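Local atomic coordinates of post-proline cleaving enzyme (Rickettsia typhi, PDB entry 4HVT), a protein that probably cleaves oligopeptides on the carboxyl side of proline as a serine-type endopeptidase of the prolyl oligopeptidase family. Residues R79-N85 with W97-V102; Y105-P110 with I435-L439; K391-Q395 with V419-Y424. All blocks are in the same frame, centred on the assembly; numbering follows the deposited sequence.

Interaction 1: R79-N85 with W97-V102; sequences RKGYVYN and WRRTLV. With EDO (1,2-ethanediol), chain C.
Arg99 reaches across the hairpin of 79-85 and 97-102 to lay its guanidinium flat on the ring of Tyr82, the two planes only 2° apart and Arg99 CZ 3.6 Å from the Tyr82 ring centroid. Its first torsion sets CG between backbone N and carbonyl carbon (chi1 70°), and the chain then runs extended, carrying the planar end over Tyr82. Leu101 CD2 covers the other face of that ring. Tyr84 and Arg99 form a non-hydrogen-bonded pair with side chains on one sheet face, which places Arg99 CB over the Tyr84 ring, 4.0 Å from its centroid. Arg79, bent at chi3 and hydrogen-bonded through NH1 to Tyr404 OH, brings NH2 over the opposite face of Tyr84. Trp97 meets Tyr84 obliquely.

On the sheet face shared by Val83 and Thr100, Arg98 grips Asn85 OD1 side-on: NE (2.8 Å) comes in the carbonyl plane, NH2 (3.0 Å) stands 39° out of it. Asn85 ND2 turns to Tyr75 O and ethanediol. This antiparallel hairpin belongs to the four-stranded sheet running from 77-79 to 113-117, consistent with a propeller blade.

Arginine suits position 99 as a flat cation with several N-H groups: the stack holds the guanidinium flat, while the bond from Arg99 NH1 to Tyr84 OH (3.0 Å) and the salt bridge from NE to Glu113 OE1 fix its rotation in that plane and probably balance its charge.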
ATOM      1  N   ARG A  79      21.282   8.211  -4.747  1.00 17.15           N
ATOM      2  CA  ARG A  79      21.869   7.850  -6.030  1.00 18.50           C
ATOM      3  C   ARG A  79      22.993   8.804  -6.417  1.00 18.43           C
ATOM      4  O   ARG A  79      22.827  10.032  -6.425  1.00 18.16           O
ATOM      5  CB  ARG A  79      20.803   7.830  -7.153  1.00 20.96           C
ATOM      6  CG  ARG A  79      19.741   6.751  -7.058  1.00 21.82           C
ATOM      7  CD  ARG A  79      18.999   6.584  -8.378  1.00 24.41           C
ATOM      8  NE  ARG A  79      18.288   7.806  -8.725  1.00 23.71           N
ATOM      9  CZ  ARG A  79      17.143   8.182  -8.142  1.00 24.11           C
ATOM     10  NH1 ARG A  79      16.584   7.463  -7.186  1.00 23.97           N
ATOM     11  NH2 ARG A  79      16.560   9.302  -8.506  1.00 24.50           N
ATOM     12  N   LYS A  80      24.161   8.226  -6.695  1.00 17.97           N
ATOM     13  CA  LYS A  80      25.334   8.921  -7.229  1.00 19.22           C
ATOM     14  C   LYS A  80      25.624  10.237  -6.507  1.00 18.90           C
ATOM     15  O   LYS A  80      25.753  11.290  -7.112  1.00 19.61           O
ATOM     16  CB  LYS A  80      25.229   9.098  -8.741  1.00 20.45           C
ATOM     17  CG  LYS A  80      25.099   7.760  -9.481  1.00 21.76           C
ATOM     18  CD  LYS A  80      25.126   7.938 -10.982  1.00 22.90           C
ATOM     19  CE  LYS A  80      24.941   6.606 -11.726  1.00 23.15           C
ATOM     20  NZ  LYS A  80      23.705   5.895 -11.318  1.00 22.39           N
ATOM     21  N   GLY A  81      25.670  10.136  -5.180  1.00 18.78           N
ATOM     22  CA  GLY A  81      26.124  11.249  -4.310  1.00 18.71           C
ATOM     23  C   GLY A  81      25.047  12.240  -3.911  1.00 18.03           C
ATOM     24  O   GLY A  81      25.334  13.263  -3.268  1.00 18.37           O
ATOM     25  N   TYR A  82      23.812  11.980  -4.333  1.00 16.84           N
ATOM     26  CA  TYR A  82      22.666  12.843  -4.010  1.00 16.14           C
ATOM     27  C   TYR A  82      21.587  12.046  -3.322  1.00 15.12           C
ATOM     28  O   TYR A  82      21.389  10.867  -3.611  1.00 15.40           O
ATOM     29  CB  TYR A  82      22.058  13.436  -5.307  1.00 16.39           C
ATOM     30  CG  TYR A  82      22.850  14.505  -5.938  1.00 17.00           C
ATOM     31  CD1 TYR A  82      23.888  14.194  -6.782  1.00 17.57           C
ATOM     32  CD2 TYR A  82      22.571  15.845  -5.711  1.00 17.95           C
ATOM     33  CE1 TYR A  82      24.650  15.173  -7.371  1.00 18.49           C
ATOM     34  CE2 TYR A  82      23.326  16.842  -6.316  1.00 18.96           C
ATOM     35  CZ  TYR A  82      24.362  16.489  -7.141  1.00 19.28           C
ATOM     36  OH  TYR A  82      25.133  17.466  -7.740  1.00 20.92           O
ATOM     37  N   VAL A  83      20.813  12.718  -2.473  1.00 14.33           N
ATOM     38  CA  VAL A  83      19.595  12.205  -1.932  1.00 13.29           C
ATOM     39  C   VAL A  83      18.454  12.857  -2.650  1.00 13.25           C
ATOM     40  O   VAL A  83      18.405  14.087  -2.794  1.00 13.33           O
ATOM     41  CB  VAL A  83      19.424  12.550  -0.421  1.00 13.25           C
ATOM     42  CG1 VAL A  83      18.101  12.039   0.085  1.00 13.09           C
ATOM     43  CG2 VAL A  83      20.614  11.966   0.338  1.00 13.60           C
ATOM     44  N   TYR A  84      17.576  11.997  -3.141  1.00 12.65           N
ATOM     45  CA  TYR A  84      16.324  12.368  -3.839  1.00 13.04           C
ATOM     46  C   TYR A  84      15.145  12.307  -2.877  1.00 12.91           C
ATOM     47  O   TYR A  84      15.037  11.403  -2.071  1.00 13.68           O
ATOM     48  CB  TYR A  84      16.111  11.472  -5.065  1.00 12.89           C
ATOM     49  CG  TYR A  84      17.125  11.690  -6.138  1.00 13.67           C
ATOM     50  CD1 TYR A  84      18.417  11.221  -6.006  1.00 13.93           C
ATOM     51  CD2 TYR A  84      16.803  12.437  -7.308  1.00 14.59           C
ATOM     52  CE1 TYR A  84      19.372  11.474  -6.982  1.00 14.78           C
ATOM     53  CE2 TYR A  84      17.767  12.707  -8.275  1.00 15.25           C
ATOM     54  CZ  TYR A  84      19.051  12.226  -8.110  1.00 15.90           C
ATOM     55  OH  TYR A  84      20.033  12.490  -9.063  1.00 17.74           O
ATOM     56  N   ASN A  85      14.227  13.274  -2.990  1.00 12.93           N
ATOM     57  CA  ASN A  85      13.125  13.437  -2.057  1.00 12.54           C
ATOM     58  C   ASN A  85      11.923  13.947  -2.833  1.00 12.62           C
ATOM     59  O   ASN A  85      12.079  14.691  -3.812  1.00 12.65           O
ATOM     60  CB  ASN A  85      13.546  14.418  -0.935  1.00 12.78           C
ATOM     61  CG  ASN A  85      12.400  14.945  -0.106  1.00 12.97           C
ATOM     62  OD1 ASN A  85      12.019  16.095  -0.222  1.00 13.48           O
ATOM     63  ND2 ASN A  85      11.857  14.104   0.749  1.00 12.79           N
ATOM     64  N   TRP A  97       9.668  17.114  -6.836  1.00 13.46           N
ATOM     65  CA  TRP A  97      10.739  16.136  -6.862  1.00 13.05           C
ATOM     66  C   TRP A  97      12.078  16.881  -6.882  1.00 13.57           C
ATOM     67  O   TRP A  97      12.301  17.777  -7.696  1.00 13.92           O
ATOM     68  CB  TRP A  97      10.575  15.207  -8.054  1.00 12.71           C
ATOM     69  CG  TRP A  97      11.605  14.100  -8.177  1.00 12.36           C
ATOM     70  CD1 TRP A  97      11.899  13.140  -7.262  1.00 11.93           C
ATOM     71  CD2 TRP A  97      12.381  13.795  -9.349  1.00 12.51           C
ATOM     72  NE1 TRP A  97      12.884  12.293  -7.755  1.00 12.06           N
ATOM     73  CE2 TRP A  97      13.157  12.647  -9.051  1.00 12.02           C
ATOM     74  CE3 TRP A  97      12.494  14.387 -10.629  1.00 13.00           C
ATOM     75  CZ2 TRP A  97      14.067  12.099  -9.966  1.00 12.32           C
ATOM     76  CZ3 TRP A  97      13.377  13.846 -11.533  1.00 12.96           C
ATOM     77  CH2 TRP A  97      14.140  12.687 -11.212  1.00 12.72           C
ATOM     78  N   ARG A  98      12.914  16.561  -5.891  1.00 13.55           N
ATOM     79  CA  ARG A  98      14.091  17.383  -5.585  1.00 14.31           C
ATOM     80  C   ARG A  98      15.258  16.554  -5.030  1.00 14.04           C
ATOM     81  O   ARG A  98      15.115  15.351  -4.722  1.00 13.72           O
ATOM     82  CB  ARG A  98      13.700  18.532  -4.655  1.00 15.08           C
ATOM     83  CG  ARG A  98      13.200  18.081  -3.332  1.00 15.21           C
ATOM     84  CD  ARG A  98      12.713  19.254  -2.453  1.00 15.80           C
ATOM     85  NE  ARG A  98      12.588  18.715  -1.140  1.00 15.90           N
ATOM     86  CZ  ARG A  98      12.403  19.427  -0.029  1.00 16.16           C
ATOM     87  NH1 ARG A  98      12.281  20.747  -0.091  1.00 17.27           N
ATOM     88  NH2 ARG A  98      12.307  18.798   1.134  1.00 15.99           N
ATOM     89  N   ARG A  99      16.436  17.154  -5.070  1.00 14.66           N
ATOM     90  CA  ARG A  99      17.630  16.466  -4.600  1.00 15.00           C
ATOM     91  C   ARG A  99      18.633  17.378  -3.903  1.00 15.52           C
ATOM     92  O   ARG A  99      18.671  18.606  -4.113  1.00 15.68           O
ATOM     93  CB  ARG A  99      18.322  15.725  -5.754  1.00 15.32           C
ATOM     94  CG  ARG A  99      18.971  16.633  -6.750  1.00 16.23           C
ATOM     95  CD  ARG A  99      19.693  15.853  -7.828  1.00 16.84           C
ATOM     96  NE  ARG A  99      20.526  16.732  -8.617  1.00 18.23           N
ATOM     97  CZ  ARG A  99      21.490  16.285  -9.412  1.00 19.15           C
ATOM     98  NH1 ARG A  99      21.674  14.988  -9.532  1.00 19.40           N
ATOM     99  NH2 ARG A  99      22.245  17.130 -10.072  1.00 20.70           N
ATOM    100  N   THR A 100      19.480  16.741  -3.108  1.00 15.52           N
ATOM    101  CA  THR A 100      20.583  17.449  -2.450  1.00 16.07           C
ATOM    102  C   THR A 100      21.772  16.523  -2.277  1.00 16.33           C
ATOM    103  O   THR A 100      21.637  15.289  -2.108  1.00 15.68           O
ATOM    104  CB  THR A 100      20.144  18.036  -1.088  1.00 16.19           C
ATOM    105  OG1 THR A 100      21.015  19.101  -0.697  1.00 17.01           O
ATOM    106  CG2 THR A 100      20.150  17.006  -0.016  1.00 16.01           C
ATOM    107  N   LEU A 101      22.967  17.099  -2.294  1.00 17.52           N
ATOM    108  CA  LEU A 101      24.163  16.319  -2.013  1.00 17.98           C
ATOM    109  C   LEU A 101      24.028  15.592  -0.658  1.00 17.64           C
ATOM    110  O   LEU A 101      23.504  16.150   0.307  1.00 17.13           O
ATOM    111  CB  LEU A 101      25.367  17.253  -1.995  1.00 19.20           C
ATOM    112  CG  LEU A 101      25.720  17.862  -3.375  1.00 20.16           C
ATOM    113  CD1 LEU A 101      26.681  19.020  -3.273  1.00 21.77           C
ATOM    114  CD2 LEU A 101      26.327  16.759  -4.229  1.00 19.98           C
ATOM    115  N   VAL A 102      24.526  14.358  -0.596  1.00 17.49           N
ATOM    116  CA  VAL A 102      24.421  13.541   0.568  1.00 18.24           C
ATOM    117  C   VAL A 102      25.058  14.310   1.747  1.00 18.95           C
ATOM    118  O   VAL A 102      24.539  14.262   2.862  1.00 18.19           O
ATOM    119  CB  VAL A 102      25.100  12.140   0.409  1.00 18.79           C
ATOM    120  CG1 VAL A 102      25.122  11.417   1.736  1.00 19.32           C
ATOM    121  CG2 VAL A 102      24.369  11.249  -0.568  1.00 19.51           C
TER
HETATM  122  C1  EDO C 802       7.038  15.502   3.108  1.00 24.49           C
HETATM  123  O1  EDO C 802       6.248  15.595   1.896  1.00 22.63           O
HETATM  124  C2  EDO C 802       8.085  14.397   2.916  1.00 23.84           C
HETATM  125  O2  EDO C 802       9.127  14.754   1.982  1.00 20.92           O

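Interaction 2: Y105-P110 with I435-L439; sequences YSKDKP and IRKAL
Three backbone carbonyls of the 105-110 loop converge on the guanidinium of Arg436. Its NH1 donates to Tyr105 O at 2.8 Å and to Lys107 O at 2.7 Å, while NH2 makes a straighter bond to Asp108 O (2.9 Å, 169° at the hydrogen). All three acceptors lie at the rim of the guanidinium, those of Tyr105 and Asp108 in its plane and that of Lys107 tilted slightly from it. A bend at chi3 of Arg436 (69°) turns the guanidinium into this cluster of carbonyl oxygens. The methylene Arg436 CD sits over a face of the Tyr105 ring, 3.7 Å from its centroid, as a CH-pi contact. Ile435 comes to the same ring at its edge, CD1 lying 3.7 Å from Tyr105 CD2.

Smaller contacts flank this centre. Pro110 CG packs near Arg436 NH1, Leu439 CD2 rests 3.6 Å from Asp108 CG, and a water donates to both Ser106 O and Ile435 O, bridging the two backbones.

Farther out, Tyr105 is fixed at its far end by a hydrogen bond from OH to Pro74 O, and its ring also packs on Ile423 and Leu411. Ile435 and Arg436 both face Ile423 in a classic beta bulge. The contact thus joins the loop leading into strand 113-117 to the edge strand 432-436 of another sheet, probably the first and last blades of the propeller.

A long cation with several N-H groups suits a loop that turns three carbonyls to one point: their partial negative charges would be expected to complement the arginine, while its bonds pin the loop to the strand end.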
ATOM      1  N   TYR A 105      22.565  16.542   3.432  1.00 15.74           N
ATOM      2  CA  TYR A 105      21.330  15.897   3.936  1.00 14.82           C
ATOM      3  C   TYR A 105      21.345  15.808   5.445  1.00 15.48           C
ATOM      4  O   TYR A 105      20.291  15.678   6.065  1.00 15.42           O
ATOM      5  CB  TYR A 105      21.140  14.507   3.291  1.00 13.76           C
ATOM      6  CG  TYR A 105      19.845  13.849   3.606  1.00 12.75           C
ATOM      7  CD1 TYR A 105      18.615  14.412   3.168  1.00 12.78           C
ATOM      8  CD2 TYR A 105      19.820  12.632   4.221  1.00 12.22           C
ATOM      9  CE1 TYR A 105      17.431  13.756   3.406  1.00 12.15           C
ATOM     10  CE2 TYR A 105      18.636  11.949   4.440  1.00 11.70           C
ATOM     11  CZ  TYR A 105      17.448  12.528   4.028  1.00 11.70           C
ATOM     12  OH  TYR A 105      16.291  11.805   4.216  1.00 11.72           O
ATOM     13  N   SER A 106      22.526  15.924   6.043  1.00 16.19           N
ATOM     14  CA  SER A 106      22.640  15.930   7.513  1.00 16.73           C
ATOM     15  C   SER A 106      22.311  17.274   8.108  1.00 17.40           C
ATOM     16  O   SER A 106      22.228  17.386   9.335  1.00 18.95           O
ATOM     17  CB  SER A 106      24.042  15.512   7.943  1.00 17.41           C
ATOM     18  OG  SER A 106      25.013  16.407   7.439  1.00 18.39           O
ATOM     19  N   LYS A 107      22.184  18.308   7.291  1.00 17.35           N
ATOM     20  CA  LYS A 107      21.874  19.656   7.813  1.00 18.20           C
ATOM     21  C   LYS A 107      20.406  19.789   8.105  1.00 17.93           C
ATOM     22  O   LYS A 107      19.604  19.208   7.363  1.00 17.06           O
ATOM     23  CB  LYS A 107      22.301  20.708   6.802  1.00 19.31           C
ATOM     24  CG  LYS A 107      23.810  20.644   6.618  1.00 20.61           C
ATOM     25  CD  LYS A 107      24.295  21.479   5.477  1.00 22.55           C
ATOM     26  CE  LYS A 107      25.818  21.497   5.470  1.00 25.15           C
ATOM     27  NZ  LYS A 107      26.334  21.760   4.110  1.00 26.70           N
ATOM     28  N   ASP A 108      20.027  20.527   9.153  1.00 18.65           N
ATOM     29  CA  ASP A 108      18.587  20.650   9.431  1.00 19.17           C
ATOM     30  C   ASP A 108      17.805  21.095   8.197  1.00 18.88           C
ATOM     31  O   ASP A 108      16.740  20.526   7.900  1.00 17.66           O
ATOM     32  CB  ASP A 108      18.333  21.647  10.576  1.00 20.88           C
ATOM     33  CG  ASP A 108      18.484  21.023  11.947  1.00 21.95           C
ATOM     34  OD1 ASP A 108      18.962  19.872  12.048  1.00 21.51           O
ATOM     35  OD2 ASP A 108      18.081  21.698  12.952  1.00 23.97           O
ATOM     36  N   LYS A 109      18.332  22.101   7.486  1.00 19.27           N
ATOM     37  CA  LYS A 109      17.647  22.679   6.314  1.00 19.48           C
ATOM     38  C   LYS A 109      18.556  22.618   5.096  1.00 19.40           C
ATOM     39  O   LYS A 109      19.260  23.585   4.814  1.00 20.65           O
ATOM     40  CB  LYS A 109      17.195  24.108   6.621  1.00 20.92           C
ATOM     41  N   PRO A 110      18.608  21.468   4.400  1.00 18.37           N
ATOM     42  CA  PRO A 110      19.465  21.305   3.236  1.00 18.32           C
ATOM     43  C   PRO A 110      19.070  22.260   2.103  1.00 18.72           C
ATOM     44  O   PRO A 110      17.911  22.640   2.022  1.00 18.67           O
ATOM     45  CB  PRO A 110      19.204  19.830   2.824  1.00 17.68           C
ATOM     46  CG  PRO A 110      18.794  19.153   4.101  1.00 17.17           C
ATOM     47  CD  PRO A 110      17.948  20.205   4.749  1.00 17.58           C
ATOM     48  N   ILE A 435      21.886  10.102  10.439  1.00 13.37           N
ATOM     49  CA  ILE A 435      21.978  11.248   9.517  1.00 13.72           C
ATOM     50  C   ILE A 435      20.895  12.329   9.738  1.00 14.08           C
ATOM     51  O   ILE A 435      21.204  13.539   9.612  1.00 14.78           O
ATOM     52  CB  ILE A 435      22.099  10.796   8.053  1.00 13.33           C
ATOM     53  CG1 ILE A 435      22.527  11.956   7.122  1.00 13.91           C
ATOM     54  CG2 ILE A 435      20.820  10.153   7.525  1.00 12.86           C
ATOM     55  CD1 ILE A 435      23.033  11.484   5.758  1.00 14.22           C
ATOM     56  N   ARG A 436      19.690  11.929  10.120  1.00 14.02           N
ATOM     57  CA  ARG A 436      18.642  12.887  10.458  1.00 14.41           C
ATOM     58  C   ARG A 436      17.755  12.390  11.589  1.00 15.34           C
ATOM     59  O   ARG A 436      17.316  11.246  11.598  1.00 15.19           O
ATOM     60  CB  ARG A 436      17.697  13.204   9.283  1.00 14.24           C
ATOM     61  CG  ARG A 436      18.297  13.825   8.038  1.00 14.18           C
ATOM     62  CD  ARG A 436      17.212  14.283   7.077  1.00 14.04           C
ATOM     63  NE  ARG A 436      16.462  15.450   7.604  1.00 14.32           N
ATOM     64  CZ  ARG A 436      16.869  16.721   7.541  1.00 14.72           C
ATOM     65  NH1 ARG A 436      17.999  17.037   6.941  1.00 15.01           N
ATOM     66  NH2 ARG A 436      16.166  17.706   8.111  1.00 15.32           N
ATOM     67  N   LYS A 437      17.478  13.294  12.521  1.00 16.30           N
ATOM     68  CA  LYS A 437      16.372  13.104  13.448  1.00 17.76           C
ATOM     69  C   LYS A 437      15.190  13.981  13.066  1.00 16.95           C
ATOM     70  O   LYS A 437      15.332  14.965  12.342  1.00 16.31           O
ATOM     71  CB  LYS A 437      16.815  13.401  14.868  1.00 20.18           C
ATOM     72  CG  LYS A 437      17.825  12.346  15.317  1.00 23.03           C
ATOM     73  CD  LYS A 437      17.793  12.130  16.789  1.00 26.29           C
ATOM     74  CE  LYS A 437      18.923  11.215  17.211  1.00 27.39           C
ATOM     75  NZ  LYS A 437      19.315  11.478  18.634  1.00 29.15           N
ATOM     76  N   ALA A 438      14.022  13.666  13.618  1.00 16.54           N
ATOM     77  CA  ALA A 438      12.859  14.511  13.414  1.00 16.57           C
ATOM     78  C   ALA A 438      13.137  15.936  13.887  1.00 17.27           C
ATOM     79  O   ALA A 438      13.732  16.133  14.954  1.00 17.28           O
ATOM     80  CB  ALA A 438      11.648  13.965  14.164  1.00 16.74           C
ATOM     81  N   LEU A 439      12.708  16.917  13.113  1.00 17.03           N
ATOM     82  CA  LEU A 439      12.854  18.310  13.524  1.00 18.11           C
ATOM     83  C   LEU A 439      11.635  18.784  14.310  1.00 18.50           C
ATOM     84  O   LEU A 439      11.676  19.798  14.983  1.00 19.45           O
ATOM     85  CB  LEU A 439      13.028  19.227  12.328  1.00 18.45           C
ATOM     86  CG  LEU A 439      14.233  18.977  11.447  1.00 19.06           C
ATOM     87  CD1 LEU A 439      14.226  19.902  10.244  1.00 19.55           C
ATOM     88  CD2 LEU A 439      15.486  19.143  12.258  1.00 19.82           C
TER
HETATM   89  O   HOH W   1      22.540  15.260  11.158  1.00 20.11           O

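Interaction 3: K391-Q395 with V419-Y424; sequences KLPYQ and VPPTIY
The first torsion of Tyr394 (chi1 -82°) puts CG opposite its own carbonyl carbon and beside the backbone N, directing the ring from the 391-395 loop at the segment 419-424. On the receiving side, Thr422 with chi1 -64° holds OG1 toward the incoming phenol and turns its methyl CG2 over a face of the neighbouring Tyr424 ring.

The hydroxyl of Tyr394 is where the contact is most polar. It donates to Pro420 O at 2.7 Å, with the phenol oxygen in the carbonyl plane. Thr422 OG1 lies 2.8 Å from Tyr394 OH, close enough for a second hydrogen bond, though its proton has another acceptor within reach. Both oxygens sit at the edge of the tyrosine ring, near its plane. Tyr424 reaches that edge too, its OH lying 3.6 Å from Tyr394 CE1. Pro393 and Tyr424 approach from opposite directions, and CG of the proline stops 3.8 Å from Tyr424 OH.

Each residue type fits its task. Tyrosine is long enough to span the gap between backbones whose nearest alpha carbons, those of Tyr394 and Val419, are 8.2 Å apart, and still carries a donor at its end. Proline in the centre of an inverse gamma turn bends the chain at Pro393 just before the tyrosine. The acceptor on Pro420 is a backbone carbonyl and therefore independent of the side chain, while the beta-branched Thr422 combines a polar branch with a methyl for packing.

Strand 388-390 belongs to one antiparallel sheet and strand 422-426 to the next, with Ile414 of the latter sheet touching Leu392, Pro393 and Tyr394. Packing of successive antiparallel sheets, or blades, through a connecting loop is characteristic of the beta-propeller domain of prolyl oligopeptidases.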
ATOM      1  N   LYS A 391      21.578  -4.603  15.024  1.00 14.88           N
ATOM      2  CA  LYS A 391      20.821  -4.338  16.257  1.00 16.01           C
ATOM      3  C   LYS A 391      20.005  -3.063  16.040  1.00 16.43           C
ATOM      4  O   LYS A 391      20.526  -2.073  15.512  1.00 17.88           O
ATOM      5  CB  LYS A 391      21.828  -4.191  17.437  1.00 17.05           C
ATOM      6  N   LEU A 392      18.719  -3.118  16.304  1.00 16.84           N
ATOM      7  CA  LEU A 392      17.847  -1.954  16.135  1.00 16.90           C
ATOM      8  C   LEU A 392      17.606  -1.249  17.486  1.00 19.02           C
ATOM      9  O   LEU A 392      16.959  -1.821  18.315  1.00 20.30           O
ATOM     10  CB  LEU A 392      16.527  -2.428  15.547  1.00 16.25           C
ATOM     11  CG  LEU A 392      16.664  -3.134  14.182  1.00 15.63           C
ATOM     12  CD1 LEU A 392      15.329  -3.473  13.578  1.00 15.87           C
ATOM     13  CD2 LEU A 392      17.500  -2.353  13.178  1.00 15.51           C
ATOM     14  N   PRO A 393      18.085  -0.017  17.663  1.00 20.02           N
ATOM     15  CA  PRO A 393      18.003   0.563  19.007  1.00 21.85           C
ATOM     16  C   PRO A 393      16.711   1.265  19.330  1.00 23.13           C
ATOM     17  O   PRO A 393      16.716   2.356  19.938  1.00 24.46           O
ATOM     18  CB  PRO A 393      19.164   1.563  19.006  1.00 22.04           C
ATOM     19  CG  PRO A 393      19.168   2.091  17.621  1.00 22.41           C
ATOM     20  CD  PRO A 393      18.762   0.908  16.736  1.00 20.84           C
ATOM     21  N   TYR A 394      15.594   0.630  18.972  1.00 21.52           N
ATOM     22  CA  TYR A 394      14.271   1.015  19.449  1.00 20.99           C
ATOM     23  C   TYR A 394      13.558  -0.237  20.069  1.00 21.08           C
ATOM     24  O   TYR A 394      13.717  -1.378  19.568  1.00 19.98           O
ATOM     25  CB  TYR A 394      13.455   1.509  18.245  1.00 19.70           C
ATOM     26  CG  TYR A 394      13.603   2.942  17.730  1.00 18.85           C
ATOM     27  CD1 TYR A 394      14.792   3.407  17.170  1.00 19.35           C
ATOM     28  CD2 TYR A 394      12.488   3.779  17.659  1.00 19.46           C
ATOM     29  CE1 TYR A 394      14.893   4.704  16.644  1.00 18.89           C
ATOM     30  CE2 TYR A 394      12.587   5.086  17.166  1.00 18.87           C
ATOM     31  CZ  TYR A 394      13.785   5.533  16.639  1.00 18.94           C
ATOM     32  OH  TYR A 394      13.867   6.828  16.121  1.00 18.54           O
ATOM     33  N   GLN A 395      12.763  -0.061  21.126  1.00 21.56           N
ATOM     34  CA  GLN A 395      11.793  -1.100  21.518  1.00 22.36           C
ATOM     35  C   GLN A 395      10.664  -1.182  20.490  1.00 19.12           C
ATOM     36  O   GLN A 395      10.288  -0.172  19.910  1.00 18.18           O
ATOM     37  CB  GLN A 395      11.156  -0.811  22.888  1.00 26.44           C
ATOM     38  CG  GLN A 395      12.137  -0.877  24.051  1.00 31.53           C
ATOM     39  CD  GLN A 395      12.594  -2.299  24.347  1.00 35.36           C
ATOM     40  OE1 GLN A 395      13.798  -2.587  24.389  1.00 42.60           O
ATOM     41  NE2 GLN A 395      11.633  -3.202  24.525  1.00 38.55           N
ATOM     42  N   VAL A 419       7.810   6.703  19.039  1.00 14.76           N
ATOM     43  CA  VAL A 419       9.116   7.341  18.888  1.00 15.03           C
ATOM     44  C   VAL A 419       9.301   7.715  17.409  1.00 14.49           C
ATOM     45  O   VAL A 419       9.265   6.836  16.571  1.00 14.06           O
ATOM     46  CB  VAL A 419      10.274   6.425  19.376  1.00 15.50           C
ATOM     47  CG1 VAL A 419      11.583   7.170  19.191  1.00 16.16           C
ATOM     48  CG2 VAL A 419      10.070   6.012  20.843  1.00 16.10           C
ATOM     49  N   PRO A 420       9.490   9.017  17.085  1.00 14.35           N
ATOM     50  CA  PRO A 420       9.564   9.381  15.687  1.00 13.94           C
ATOM     51  C   PRO A 420      10.738   8.678  14.975  1.00 13.44           C
ATOM     52  O   PRO A 420      11.751   8.362  15.607  1.00 14.23           O
ATOM     53  CB  PRO A 420       9.796  10.901  15.698  1.00 14.51           C
ATOM     54  CG  PRO A 420       9.221  11.350  16.983  1.00 15.07           C
ATOM     55  CD  PRO A 420       9.440  10.216  17.946  1.00 15.07           C
ATOM     56  N   PRO A 421      10.584   8.472  13.665  1.00 13.01           N
ATOM     57  CA  PRO A 421      11.625   7.802  12.904  1.00 12.44           C
ATOM     58  C   PRO A 421      12.912   8.579  12.916  1.00 12.50           C
ATOM     59  O   PRO A 421      12.920   9.846  12.892  1.00 13.38           O
ATOM     60  CB  PRO A 421      11.068   7.720  11.485  1.00 11.95           C
ATOM     61  CG  PRO A 421       9.567   7.855  11.682  1.00 12.06           C
ATOM     62  CD  PRO A 421       9.409   8.792  12.844  1.00 12.61           C
ATOM     63  N   THR A 422      14.007   7.826  13.049  1.00 12.19           N
ATOM     64  CA  THR A 422      15.355   8.339  12.827  1.00 12.29           C
ATOM     65  C   THR A 422      15.837   7.801  11.491  1.00 11.64           C
ATOM     66  O   THR A 422      15.569   6.629  11.138  1.00 11.17           O
ATOM     67  CB  THR A 422      16.320   7.898  13.927  1.00 12.63           C
ATOM     68  OG1 THR A 422      15.932   8.461  15.187  1.00 13.28           O
ATOM     69  CG2 THR A 422      17.782   8.360  13.647  1.00 12.99           C
ATOM     70  N   ILE A 423      16.534   8.646  10.728  1.00 11.49           N
ATOM     71  CA  ILE A 423      17.139   8.192   9.432  1.00 11.01           C
ATOM     72  C   ILE A 423      18.620   7.999   9.671  1.00 11.20           C
ATOM     73  O   ILE A 423      19.306   8.878  10.257  1.00 11.40           O
ATOM     74  CB  ILE A 423      16.974   9.208   8.301  1.00 11.06           C
ATOM     75  CG1 ILE A 423      15.505   9.670   8.188  1.00 11.16           C
ATOM     76  CG2 ILE A 423      17.478   8.620   6.958  1.00 10.72           C
ATOM     77  CD1 ILE A 423      15.252  10.660   7.064  1.00 11.37           C
ATOM     78  N   TYR A 424      19.118   6.828   9.264  1.00 10.94           N
ATOM     79  CA  TYR A 424      20.490   6.466   9.383  1.00 11.34           C
ATOM     80  C   TYR A 424      21.128   6.238   8.027  1.00 11.47           C
ATOM     81  O   TYR A 424      20.448   5.755   7.126  1.00 10.92           O
ATOM     82  CB  TYR A 424      20.652   5.203  10.205  1.00 11.43           C
ATOM     83  CG  TYR A 424      19.994   5.162  11.530  1.00 11.60           C
ATOM     84  CD1 TYR A 424      18.631   4.920  11.654  1.00 11.54           C
ATOM     85  CD2 TYR A 424      20.739   5.323  12.711  1.00 12.24           C
ATOM     86  CE1 TYR A 424      18.045   4.842  12.904  1.00 11.92           C
ATOM     87  CE2 TYR A 424      20.149   5.252  13.920  1.00 12.54           C
ATOM     88  CZ  TYR A 424      18.802   5.048  14.026  1.00 12.29           C
ATOM     89  OH  TYR A 424      18.199   4.980  15.298  1.00 13.21           O
TER

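Interactions 1 and 2 are 13 Å apart between centres and adjoin directly: Val83 CG1 lies 3.8 Å from Tyr105 CE1, and Thr100 packs against Pro110. Interactions 2 and 3, with centres 15 Å apart, share a sheet through neighbouring strands 432-436 and 422-426, where Arg436 O lies 2.9 Å from Ile423 N and Ile435 N 2.9 Å from Ile423 O. By touching both in this way, interaction 2 joins the early hairpin to the late sheet, as expected where a propeller's ring closes. Interactions 1 and 3 do not touch, their nearest atoms being about 8 Å apart. All three belong to the propeller region, whereas the probable Ser566-Asp649-His682 triad belongs to the hydrolase part of the chain.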